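Local coordinates for protein alternansucrase (Leuconostoc mesenteroides, PDB 6HVG) that belongs to glycoside hydrolase family 70, binds a calcium ion and joins a barrel of the (beta/alpha)8 kind to repeats of the choline-binding type, at residues Leu171-Phe174 against Gln180-Gly183; Val383-Glu388 against Thr476-Ala481; Thr442-Lys447 against Ala451-Phe456; Tyr668-Gly673 against Lys741-Tyr746; Ser1026-Asn1029 against Phe1034-Asn1037. All blocks are in the same frame, centred on the assembly; numbering follows the deposited sequence.

Contact 1. Residues Leu171-Phe174 against Gln180-Gly183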
# COMPACT_ATOMS: atom_id res chain seq x y z
N LEU A 171 26.15 -15.71 15.31
CA LEU A 171 27.22 -16.37 16.05
C LEU A 171 28.45 -16.48 15.14
O LEU A 171 28.41 -17.15 14.10
CB LEU A 171 26.73 -17.75 16.52
CG LEU A 171 27.58 -18.57 17.48
CD1 LEU A 171 27.92 -17.82 18.77
CD2 LEU A 171 26.82 -19.85 17.78
N GLN A 172 29.53 -15.79 15.53
CA GLN A 172 30.73 -15.64 14.68
C GLN A 172 31.99 -16.00 15.47
O GLN A 172 31.93 -16.10 16.70
CB GLN A 172 30.83 -14.19 14.18
CG GLN A 172 29.61 -13.69 13.42
CD GLN A 172 29.82 -12.32 12.78
OE1 GLN A 172 30.57 -11.48 13.31
NE2 GLN A 172 29.16 -12.08 11.64
N TYR A 173 33.11 -16.19 14.78
CA TYR A 173 34.37 -16.56 15.46
C TYR A 173 35.54 -15.77 14.90
O TYR A 173 35.61 -15.53 13.71
CB TYR A 173 34.64 -18.08 15.36
CG TYR A 173 35.85 -18.57 16.18
CD1 TYR A 173 37.12 -18.50 15.65
CD2 TYR A 173 35.71 -19.07 17.48
CE1 TYR A 173 38.23 -18.92 16.37
CE2 TYR A 173 36.82 -19.49 18.21
CZ TYR A 173 38.08 -19.41 17.64
OH TYR A 173 39.23 -19.79 18.29
N PHE A 174 36.45 -15.37 15.80
CA PHE A 174 37.70 -14.71 15.44
C PHE A 174 38.88 -15.43 16.08
O PHE A 174 38.85 -15.72 17.27
CB PHE A 174 37.67 -13.25 15.89
CG PHE A 174 36.46 -12.50 15.42
CD1 PHE A 174 35.24 -12.67 16.06
CD2 PHE A 174 36.53 -11.64 14.33
CE1 PHE A 174 34.10 -12.01 15.61
CE2 PHE A 174 35.40 -10.97 13.89
CZ PHE A 174 34.18 -11.15 14.53
N GLN A 180 38.22 -12.78 11.35
CA GLN A 180 37.00 -13.57 11.34
C GLN A 180 37.16 -14.76 10.40
O GLN A 180 37.67 -14.63 9.29
CB GLN A 180 35.81 -12.74 10.90
CG GLN A 180 34.51 -13.50 10.85
CD GLN A 180 33.33 -12.64 10.43
OE1 GLN A 180 33.42 -11.42 10.39
NE2 GLN A 180 32.19 -13.29 10.13
N VAL A 181 36.69 -15.91 10.88
CA VAL A 181 36.82 -17.18 10.19
C VAL A 181 35.57 -17.48 9.39
O VAL A 181 34.48 -17.36 9.91
CB VAL A 181 37.04 -18.32 11.19
CG1 VAL A 181 37.20 -19.65 10.47
CG2 VAL A 181 38.28 -18.05 12.03
N LYS A 182 35.75 -17.87 8.14
CA LYS A 182 34.65 -18.21 7.25
C LYS A 182 34.95 -19.49 6.49
O LYS A 182 36.07 -19.74 6.05
CB LYS A 182 34.43 -17.09 6.26
CG LYS A 182 33.78 -15.88 6.87
CD LYS A 182 33.59 -14.77 5.87
CE LYS A 182 33.24 -13.45 6.56
NZ LYS A 182 33.04 -12.38 5.55
N GLY A 183 33.93 -20.33 6.38
CA GLY A 183 34.02 -21.59 5.67
C GLY A 183 34.98 -22.59 6.28
O GLY A 183 35.55 -23.42 5.60
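F174 overlaps the start of the Q180 side chain obliquely, with CE2 of F174 3.5 Å from CB of Q180. Next to it, CD2 of F174 lies 3.6 Å from Q180 CA, so the ring packs against backbone as well as side chain. Its CG stands anti to the carbonyl carbon (chi1 -52°), which swings the ring toward Q180 although the CB does not point there directly. Q180 itself runs out fully extended and carries its amide to that of Q172, where the two NE2 atoms approach to 3.6 Å with the planes 42° apart. Neither amide bonds the other: Q172 OE1 takes a hydrogen bond with the hydroxyl of Y144, and Q180 NE2 makes a weak one to T199 O. The backbones meet in a single beta bridge between F174 and Q180, at the end of the second strand of the hairpin formed by 163-167 and 170-174, a unit characteristic of choline-binding repeats. Beside the bridge, V181 N donates to Y173 O over 3.1 Å, and the same oxygen receives a CA-H...O contact from Q180 CA at 3.4 Å. V181 also sets its CG2 3.8 Å from CD1 of Y173, at the edge of the tyrosine ring. R186 of the following strand 185-188 touches both of these side chains, while F151 of strand 150-153 packs on Q180.

Contact 2. Residues Val383-Glu388 against Thr476-Ala481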
# COMPACT_ATOMS: atom_id res chain seq x y z
N VAL A 383 -39.19 -30.88 -7.91
CA VAL A 383 -39.97 -31.18 -6.73
C VAL A 383 -40.67 -29.93 -6.22
O VAL A 383 -40.18 -28.83 -6.35
CB VAL A 383 -39.16 -31.80 -5.57
CG1 VAL A 383 -38.62 -33.15 -5.97
CG2 VAL A 383 -38.08 -30.88 -5.09
N SER A 384 -41.83 -30.14 -5.63
CA SER A 384 -42.58 -29.08 -4.99
C SER A 384 -42.13 -28.94 -3.54
O SER A 384 -41.91 -29.93 -2.85
CB SER A 384 -44.05 -29.43 -5.03
OG SER A 384 -44.85 -28.31 -4.67
N GLN A 385 -41.99 -27.71 -3.09
CA GLN A 385 -41.48 -27.48 -1.76
C GLN A 385 -42.57 -27.18 -0.75
O GLN A 385 -42.34 -27.34 0.46
CB GLN A 385 -40.46 -26.35 -1.81
CG GLN A 385 -39.17 -26.74 -2.53
CD GLN A 385 -38.05 -25.77 -2.33
OE1 GLN A 385 -37.16 -25.99 -1.53
NE2 GLN A 385 -38.10 -24.66 -3.08
N SER A 386 -43.75 -26.79 -1.23
CA SER A 386 -44.83 -26.40 -0.33
C SER A 386 -45.34 -27.56 0.51
O SER A 386 -45.43 -28.70 0.03
CB SER A 386 -45.97 -25.73 -1.09
OG SER A 386 -46.54 -26.59 -2.03
N ASN A 387 -45.65 -27.27 1.77
CA ASN A 387 -46.16 -28.25 2.71
C ASN A 387 -46.96 -27.54 3.83
O ASN A 387 -47.36 -26.40 3.66
CB ASN A 387 -45.01 -29.12 3.22
CG ASN A 387 -43.94 -28.32 3.96
OD1 ASN A 387 -44.12 -27.16 4.33
ND2 ASN A 387 -42.84 -28.98 4.24
N GLU A 388 -47.21 -28.22 4.94
CA GLU A 388 -47.97 -27.67 6.05
C GLU A 388 -47.33 -26.44 6.72
O GLU A 388 -48.02 -25.64 7.33
CB GLU A 388 -48.32 -28.76 7.09
CG GLU A 388 -47.18 -29.29 7.96
CD GLU A 388 -46.42 -30.46 7.33
OE1 GLU A 388 -46.57 -30.70 6.10
OE2 GLU A 388 -45.65 -31.11 8.08
N THR A 476 -34.86 -33.75 1.72
CA THR A 476 -34.10 -34.03 2.92
C THR A 476 -33.59 -32.75 3.57
O THR A 476 -33.67 -32.61 4.78
CB THR A 476 -32.90 -34.95 2.63
OG1 THR A 476 -33.37 -36.19 2.09
CG2 THR A 476 -32.10 -35.22 3.92
N LEU A 477 -33.09 -31.81 2.77
CA LEU A 477 -32.55 -30.56 3.30
C LEU A 477 -33.63 -29.72 3.95
O LEU A 477 -33.43 -29.17 5.03
CB LEU A 477 -31.86 -29.76 2.21
CG LEU A 477 -30.61 -30.38 1.57
CD1 LEU A 477 -30.27 -29.60 0.32
CD2 LEU A 477 -29.43 -30.38 2.51
N ASN A 478 -34.78 -29.63 3.30
CA ASN A 478 -35.92 -28.88 3.85
C ASN A 478 -36.47 -29.50 5.13
O ASN A 478 -36.84 -28.78 6.06
CB ASN A 478 -37.02 -28.75 2.79
CG ASN A 478 -36.64 -27.80 1.65
OD1 ASN A 478 -35.81 -26.94 1.84
ND2 ASN A 478 -37.24 -27.97 0.50
N ASP A 479 -36.53 -30.83 5.19
CA ASP A 479 -36.93 -31.54 6.43
C ASP A 479 -35.94 -31.22 7.55
O ASP A 479 -36.33 -30.99 8.70
CB ASP A 479 -36.97 -33.06 6.21
CG ASP A 479 -38.18 -33.52 5.43
OD1 ASP A 479 -39.10 -32.71 5.19
OD2 ASP A 479 -38.22 -34.72 5.03
N ALA A 480 -34.64 -31.21 7.22
CA ALA A 480 -33.59 -30.90 8.17
C ALA A 480 -33.62 -29.45 8.61
O ALA A 480 -33.27 -29.14 9.75
CB ALA A 480 -32.23 -31.24 7.59
N ALA A 481 -34.05 -28.55 7.74
CA ALA A 481 -34.22 -27.15 8.10
C ALA A 481 -35.29 -26.97 9.16
O ALA A 481 -35.14 -26.15 10.04
CB ALA A 481 -34.55 -26.33 6.86
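N478 ND2 donates to Q385 OE1 over 2.8 Å, a fairly straight bond with an angle of 160° at the hydrogen. The donor arrives in the carbonyl plane of Q385, on a lone pair of OE1, and the oxygen in turn sits close to the amide plane of N478. Although the two side chains cross at about a right angle, their amides end up only 29° from coplanar. With CG anti to its carbonyl carbon (chi1 -70°) and the chain extended beyond it, Q385 carries OE1 to the helix even though its CB does not point straight there. The aliphatic part comes along: its CG is 3.8 Å from N478 ND2. The other end of each amide is also held, which should fix the rotation of both groups. Q385 NE2 bonds I1306 O, while N478 OD1 accepts from Q450 NE2 and, weakly, from Q474 NE2. The contact thus ties helix 474-495 of the glycoside hydrolase family 70 part of the chain to the segment that leaves the short antiparallel ladder of strands 383-384 and 1291-1292. That ladder is continued by a backbone bond between Q385 and A1290, so the glutamine projects from a backbone already fastened. Farther along, the same chain turns toward helix 390-393, and N387 uses its OD1 to cap the backbone N of N389.

Contact 3. Residues Thr442-Lys447 against Ala451-Phe456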
# COMPACT_ATOMS: atom_id res chain seq x y z
N THR A 442 -35.61 -20.22 6.82
CA THR A 442 -36.68 -20.61 5.91
C THR A 442 -36.30 -20.62 4.43
O THR A 442 -36.90 -21.34 3.65
CB THR A 442 -37.86 -19.65 6.11
OG1 THR A 442 -38.38 -19.84 7.44
CG2 THR A 442 -38.98 -19.90 5.08
N TRP A 443 -35.32 -19.82 4.02
CA TRP A 443 -34.95 -19.72 2.60
C TRP A 443 -33.44 -19.71 2.43
O TRP A 443 -32.72 -19.32 3.32
CB TRP A 443 -35.57 -18.45 2.00
CG TRP A 443 -35.13 -18.16 0.62
CD1 TRP A 443 -35.76 -18.49 -0.55
CD2 TRP A 443 -33.93 -17.47 0.24
NE1 TRP A 443 -35.03 -18.06 -1.63
CE2 TRP A 443 -33.90 -17.43 -1.17
CE3 TRP A 443 -32.88 -16.90 0.95
CZ2 TRP A 443 -32.85 -16.83 -1.88
CZ3 TRP A 443 -31.83 -16.31 0.25
CH2 TRP A 443 -31.83 -16.28 -1.15
N TRP A 444 -32.98 -20.18 1.27
CA TRP A 444 -31.57 -20.19 0.93
C TRP A 444 -31.42 -19.85 -0.57
O TRP A 444 -32.32 -20.12 -1.36
CB TRP A 444 -31.01 -21.59 1.26
CG TRP A 444 -31.27 -21.95 2.68
CD1 TRP A 444 -30.45 -21.72 3.74
CD2 TRP A 444 -32.47 -22.54 3.22
NE1 TRP A 444 -31.06 -22.13 4.90
CE2 TRP A 444 -32.30 -22.64 4.61
CE3 TRP A 444 -33.67 -22.97 2.67
CZ2 TRP A 444 -33.29 -23.17 5.45
CZ3 TRP A 444 -34.64 -23.50 3.51
CH2 TRP A 444 -34.44 -23.60 4.88
N PRO A 445 -30.27 -19.28 -0.96
CA PRO A 445 -30.02 -18.99 -2.36
C PRO A 445 -29.82 -20.22 -3.23
O PRO A 445 -30.14 -20.18 -4.42
CB PRO A 445 -28.75 -18.15 -2.31
CG PRO A 445 -28.07 -18.54 -1.06
CD PRO A 445 -29.16 -18.87 -0.10
N ASP A 446 -29.30 -21.29 -2.66
CA ASP A 446 -28.92 -22.51 -3.40
C ASP A 446 -28.77 -23.68 -2.40
O ASP A 446 -28.75 -23.49 -1.19
CB ASP A 446 -27.62 -22.28 -4.19
CG ASP A 446 -26.58 -21.43 -3.40
OD1 ASP A 446 -26.06 -21.92 -2.37
OD2 ASP A 446 -26.34 -20.26 -3.78
N LYS A 447 -28.64 -24.89 -2.92
CA LYS A 447 -28.52 -26.07 -2.07
C LYS A 447 -27.22 -26.14 -1.28
O LYS A 447 -27.22 -26.58 -0.14
CB LYS A 447 -28.69 -27.34 -2.91
CG LYS A 447 -30.15 -27.59 -3.26
CD LYS A 447 -30.29 -28.76 -4.20
CE LYS A 447 -30.23 -30.06 -3.47
NZ LYS A 447 -29.98 -31.17 -4.43
N ALA A 451 -27.16 -26.53 2.64
CA ALA A 451 -26.47 -27.64 3.31
C ALA A 451 -25.45 -27.11 4.31
O ALA A 451 -25.25 -27.72 5.38
CB ALA A 451 -25.80 -28.54 2.29
N ASN A 452 -24.80 -26.00 3.97
CA ASN A 452 -23.81 -25.41 4.87
C ASN A 452 -24.47 -24.81 6.11
O ASN A 452 -23.98 -25.00 7.22
CB ASN A 452 -22.96 -24.36 4.15
CG ASN A 452 -21.98 -24.97 3.17
OD1 ASN A 452 -21.67 -26.15 3.22
ND2 ASN A 452 -21.47 -24.15 2.27
N TYR A 453 -25.59 -24.12 5.91
CA TYR A 453 -26.37 -23.59 7.02
C TYR A 453 -26.76 -24.71 7.97
O TYR A 453 -26.57 -24.57 9.17
CB TYR A 453 -27.63 -22.89 6.51
CG TYR A 453 -28.70 -22.66 7.56
CD1 TYR A 453 -28.68 -21.53 8.37
CD2 TYR A 453 -29.73 -23.55 7.73
CE1 TYR A 453 -29.66 -21.31 9.32
CE2 TYR A 453 -30.72 -23.34 8.68
CZ TYR A 453 -30.69 -22.22 9.47
OH TYR A 453 -31.69 -22.06 10.40
N LEU A 454 -27.29 -25.80 7.44
CA LEU A 454 -27.74 -26.93 8.25
C LEU A 454 -26.60 -27.54 9.05
O LEU A 454 -26.76 -27.76 10.25
CB LEU A 454 -28.37 -28.03 7.39
CG LEU A 454 -29.67 -27.62 6.72
CD1 LEU A 454 -30.06 -28.69 5.72
CD2 LEU A 454 -30.81 -27.42 7.72
N ASN A 455 -25.47 -27.77 8.39
CA ASN A 455 -24.30 -28.31 9.08
C ASN A 455 -23.76 -27.35 10.17
O ASN A 455 -23.38 -27.79 11.24
CB ASN A 455 -23.18 -28.61 8.10
CG ASN A 455 -23.52 -29.74 7.18
OD1 ASN A 455 -24.50 -30.45 7.37
ND2 ASN A 455 -22.71 -29.93 6.17
N PHE A 456 -23.74 -26.05 9.89
CA PHE A 456 -23.26 -25.06 10.85
C PHE A 456 -24.16 -24.97 12.10
O PHE A 456 -23.66 -25.00 13.22
CB PHE A 456 -23.15 -23.70 10.17
CG PHE A 456 -22.61 -22.62 11.06
CD1 PHE A 456 -21.25 -22.44 11.19
CD2 PHE A 456 -23.46 -21.73 11.69
CE1 PHE A 456 -20.74 -21.41 11.97
CE2 PHE A 456 -22.97 -20.71 12.49
CZ PHE A 456 -21.60 -20.57 12.64
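Y453 starts toward W444 with its CB, which lies 4.1 Å from CD1 of the indole. Its CG, anti to the backbone N (chi1 163°), is 3.6 Å from W444 NE1, and CD2 comes closer to that nitrogen still, at 3.4 Å. Next along the same side, CE2 of Y453 meets the six-membered part of the indole at CZ2, 4.1 Å away. NE1 therefore lies over one face of the tyrosine ring, whereas the tyrosine carbons approach the indole obliquely. The planes stand 54° apart with the five-membered ring centroid 5.0 Å from that of Y453, an inclined aromatic pair buried in the interior. Both rings are packed by helix 474-495, where W444 touches A481 and Y453 touches I488. At the start of the helix, A451 N donates to K447 O over 2.8 Å, the bond that closes the first turn of helix 447-462. K447 sends its NZ off to A470 O and Q380 OE1. D446 is the N-cap residue, its side chain taking a backbone N of that turn, while its OD2 accepts from W1265 NE1. W444 thus packs from the incoming loop onto the first turns of an N-capped helix.

Contact 4. Residues Tyr668-Gly673 against Lys741-Tyr746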
# COMPACT_ATOMS: atom_id res chain seq x y z
N TYR A 668 2.98 21.85 -14.65
CA TYR A 668 1.55 22.15 -14.69
C TYR A 668 1.24 23.35 -13.80
O TYR A 668 0.64 24.31 -14.25
CB TYR A 668 0.72 20.96 -14.20
CG TYR A 668 -0.76 21.25 -14.16
CD1 TYR A 668 -1.36 21.82 -13.04
CD2 TYR A 668 -1.57 20.96 -15.25
CE1 TYR A 668 -2.71 22.11 -13.01
CE2 TYR A 668 -2.92 21.23 -15.22
CZ TYR A 668 -3.50 21.80 -14.12
OH TYR A 668 -4.85 22.07 -14.14
N VAL A 669 1.65 23.29 -12.54
CA VAL A 669 1.33 24.33 -11.57
C VAL A 669 1.81 25.70 -12.07
O VAL A 669 1.12 26.70 -11.93
CB VAL A 669 1.94 24.00 -10.18
CG1 VAL A 669 1.83 25.19 -9.23
CG2 VAL A 669 1.28 22.77 -9.57
N ASN A 670 2.99 25.72 -12.66
CA ASN A 670 3.57 26.95 -13.20
C ASN A 670 2.81 27.47 -14.43
O ASN A 670 2.68 28.68 -14.59
CB ASN A 670 5.05 26.72 -13.53
CG ASN A 670 5.75 28.00 -13.93
OD1 ASN A 670 5.83 28.93 -13.16
ND2 ASN A 670 6.27 28.03 -15.12
N GLN A 671 2.33 26.57 -15.29
CA GLN A 671 1.48 26.97 -16.42
C GLN A 671 0.19 27.59 -15.91
O GLN A 671 -0.31 28.55 -16.49
CB GLN A 671 1.14 25.79 -17.32
CG GLN A 671 2.25 25.32 -18.26
CD GLN A 671 1.90 23.97 -18.91
OE1 GLN A 671 0.90 23.86 -19.65
NE2 GLN A 671 2.70 22.93 -18.63
N GLN A 672 -0.35 27.06 -14.82
CA GLN A 672 -1.58 27.57 -14.26
C GLN A 672 -1.39 28.73 -13.26
O GLN A 672 -2.33 29.13 -12.59
CB GLN A 672 -2.37 26.43 -13.62
CG GLN A 672 -2.72 25.30 -14.59
CD GLN A 672 -3.51 25.76 -15.81
OE1 GLN A 672 -4.53 26.43 -15.69
NE2 GLN A 672 -3.04 25.38 -16.99
N GLY A 673 -0.18 29.29 -13.19
CA GLY A 673 0.05 30.55 -12.46
C GLY A 673 0.48 30.43 -11.00
O GLY A 673 0.46 31.41 -10.28
N LYS A 741 14.07 33.05 -14.75
CA LYS A 741 12.82 32.80 -14.06
C LYS A 741 12.71 31.32 -13.77
O LYS A 741 13.01 30.49 -14.63
CB LYS A 741 11.64 33.23 -14.92
CG LYS A 741 10.40 33.58 -14.11
CD LYS A 741 9.20 33.77 -15.02
CE LYS A 741 8.00 34.27 -14.24
NZ LYS A 741 6.76 34.20 -15.06
N VAL A 742 12.27 30.99 -12.57
CA VAL A 742 12.25 29.61 -12.14
C VAL A 742 10.93 29.34 -11.40
O VAL A 742 10.22 30.28 -11.00
CB VAL A 742 13.50 29.33 -11.29
CG1 VAL A 742 13.29 29.79 -9.86
CG2 VAL A 742 13.86 27.86 -11.35
N ILE A 743 10.59 28.07 -11.23
CA ILE A 743 9.27 27.72 -10.68
C ILE A 743 9.26 27.84 -9.17
O ILE A 743 10.04 27.16 -8.49
CB ILE A 743 8.84 26.31 -11.08
CG1 ILE A 743 8.75 26.21 -12.61
CG2 ILE A 743 7.51 25.96 -10.41
CD1 ILE A 743 8.23 24.89 -13.14
N PRO A 744 8.36 28.68 -8.62
CA PRO A 744 8.35 28.83 -7.17
C PRO A 744 7.95 27.55 -6.48
O PRO A 744 7.06 26.85 -6.99
CB PRO A 744 7.33 29.94 -6.93
CG PRO A 744 6.48 29.94 -8.14
CD PRO A 744 7.32 29.47 -9.28
N ASN A 745 8.57 27.27 -5.34
CA ASN A 745 8.42 25.97 -4.70
C ASN A 745 8.74 25.93 -3.20
O ASN A 745 9.49 26.75 -2.71
CB ASN A 745 9.32 24.97 -5.39
CG ASN A 745 10.79 25.22 -5.09
OD1 ASN A 745 11.38 24.59 -4.22
ND2 ASN A 745 11.37 26.15 -5.81
N TYR A 746 8.19 24.93 -2.51
CA TYR A 746 8.65 24.57 -1.16
C TYR A 746 9.42 23.27 -1.21
O TYR A 746 9.24 22.50 -2.13
CB TYR A 746 7.49 24.47 -0.18
CG TYR A 746 6.64 23.22 -0.25
CD1 TYR A 746 5.63 23.09 -1.19
CD2 TYR A 746 6.82 22.19 0.65
CE1 TYR A 746 4.83 21.94 -1.25
CE2 TYR A 746 6.04 21.05 0.61
CZ TYR A 746 5.03 20.93 -0.33
OH TYR A 746 4.25 19.79 -0.36
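N670 sets its CB and its amide carbon against the I743 side chain, with CB of N670 3.7 Å from CD1 of I743. CG of the asparagine is equally near CG1 of the isoleucine, and I743 CG2 stands 4.0 Å from N670 CB, so both branches of the isoleucine touch the root of the asparagine. P744 adds a lighter touch through its CD, 4.2 Å from N670 OD1. With CG anti to its backbone N (chi1 -173°), N670 carries its amide obliquely across I743, and OD1 finds its polar partner in N674 ND2. Behind this shell the backbone of each segment is fixed in its own way. N670 lies in the last turn of helix 665-671, which ends in a Schellman motif: G673, with positive phi, is the C-prime residue, N674 N bonds V669 O, and G673 N makes a weak bond to N670 O. On the other side, I743 O accepts from N745 ND2 over 3.2 Å. That donor lies in the carbonyl plane, and its N-H points at the oxygen at 160°. N745 ND2 also bonds D819 O and its OD1 is hydrogen-bonded to T820 OG1, which should hold the amide still. The segment runs into strand 745-747 of the parallel barrel, between strands 821-825 and 678-679, while helix 665-671 lies in the connection from strand 657-658 to strand 678-679.

Contact 5. Residues Ser1026-Asn1029 against Phe1034-Asn1037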
# COMPACT_ATOMS: atom_id res chain seq x y z
N SER A 1026 2.49 46.15 -8.04
CA SER A 1026 2.21 45.13 -9.07
C SER A 1026 3.44 44.95 -9.96
O SER A 1026 3.50 45.45 -11.08
CB SER A 1026 1.01 45.52 -9.93
OG SER A 1026 0.98 44.73 -11.12
N SER A 1027 4.42 44.22 -9.44
CA SER A 1027 5.67 43.96 -10.16
C SER A 1027 5.49 43.23 -11.51
O SER A 1027 6.17 43.54 -12.50
CB SER A 1027 6.60 43.13 -9.28
OG SER A 1027 7.74 42.73 -10.01
N SER A 1028 4.56 42.27 -11.55
CA SER A 1028 4.41 41.37 -12.72
C SER A 1028 3.02 41.42 -13.38
O SER A 1028 1.99 41.42 -12.70
CB SER A 1028 4.64 39.93 -12.27
OG SER A 1028 3.55 39.55 -11.45
N ASN A 1029 3.02 41.44 -14.71
CA ASN A 1029 1.80 41.32 -15.51
C ASN A 1029 1.54 39.87 -15.95
O ASN A 1029 0.59 39.60 -16.72
CB ASN A 1029 1.90 42.22 -16.75
CG ASN A 1029 2.71 41.58 -17.89
OD1 ASN A 1029 3.80 41.06 -17.67
ND2 ASN A 1029 2.15 41.61 -19.11
N PHE A 1034 2.36 33.29 -7.02
CA PHE A 1034 3.66 33.25 -6.39
C PHE A 1034 4.78 33.52 -7.39
O PHE A 1034 4.66 33.22 -8.58
CB PHE A 1034 3.86 31.93 -5.64
CG PHE A 1034 3.01 31.82 -4.42
CD1 PHE A 1034 3.27 32.61 -3.31
CD2 PHE A 1034 1.93 30.94 -4.38
CE1 PHE A 1034 2.47 32.51 -2.18
CE2 PHE A 1034 1.13 30.84 -3.27
CZ PHE A 1034 1.39 31.61 -2.16
N HIS A 1035 5.86 34.11 -6.88
CA HIS A 1035 7.05 34.36 -7.69
C HIS A 1035 8.27 34.02 -6.87
O HIS A 1035 8.39 34.47 -5.74
CB HIS A 1035 7.11 35.82 -8.15
CG HIS A 1035 5.98 36.22 -9.04
ND1 HIS A 1035 4.85 36.83 -8.56
CD2 HIS A 1035 5.78 36.04 -10.36
CE1 HIS A 1035 4.00 37.03 -9.55
NE2 HIS A 1035 4.54 36.54 -10.65
N SER A 1036 9.18 33.22 -7.44
CA SER A 1036 10.38 32.83 -6.73
C SER A 1036 11.32 34.02 -6.78
O SER A 1036 11.79 34.41 -7.85
CB SER A 1036 11.05 31.60 -7.36
OG SER A 1036 12.03 31.06 -6.48
N ASN A 1037 11.56 34.61 -5.61
CA ASN A 1037 12.45 35.73 -5.48
C ASN A 1037 12.92 35.84 -4.04
O ASN A 1037 12.57 35.01 -3.22
CB ASN A 1037 11.78 37.02 -5.97
CG ASN A 1037 10.47 37.31 -5.27
OD1 ASN A 1037 10.34 37.14 -4.05
ND2 ASN A 1037 9.51 37.81 -6.02
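S1028 brings its hydroxyl up to the H1035 imidazole in the loop that leads from strand 1003-1009 to helix 1038-1041, a surface loop beside the family 70 barrel. Its OG sits between the backbone N and the carbonyl carbon (chi1 70°), the crowded position for a serine, and this puts the oxygen 3.2 Å from CE1 of H1035. NE2 of the same ring is 3.3 Å from OG, and S1028 CB follows at 3.8 Å from that nitrogen. The oxygen approaches the ring obliquely. H1035 swings CG anti to its carbonyl carbon (chi1 -63°), and a chi2 of 95° sets the ring plane roughly perpendicular to the plane of CA, CB and CG, with CE1 and NE2 nearest the serine. D1030, in the short link between the two segments, probably helps hold both conformations: its OD1 bonds S1028 OG while its OD2 bonds H1035 NE2, so that the carboxylate bridges the pair, and K741 forms a salt bridge to the same OD2. At the other nitrogen, ND1 of H1035 bonds D648 OD1; with two carboxylates around it, the imidazole would probably be favoured in its charged form. N1037 then opens helix 1038-1041 as its N-cap residue, its OD1 accepting from L1040 N while its ND2 reaches the second oxygen of D648, OD2.

In the fold
The five contacts fall into two close pairs and one distant member. Contacts 2 and 3 have centres 12 Å apart and share an interface: CB of A481 packs 3.4 Å from CH2 of W444, and L454 lies against L477 and A481, joining successive helices. Contacts 4 and 5 are 11 Å apart between centres, with CG of P744 3.8 Å from O of F1034, and with D1030 bonded to residues of both. These pairs lie on opposite sides of the chain's centre, the centres of contacts 2 and 5 about 82 Å apart. Contact 1, in a choline-binding repeat, has its centre about 57 Å from that of contact 4. The calcium site of E575, D581, N625 and D1159 includes no residue of these segments.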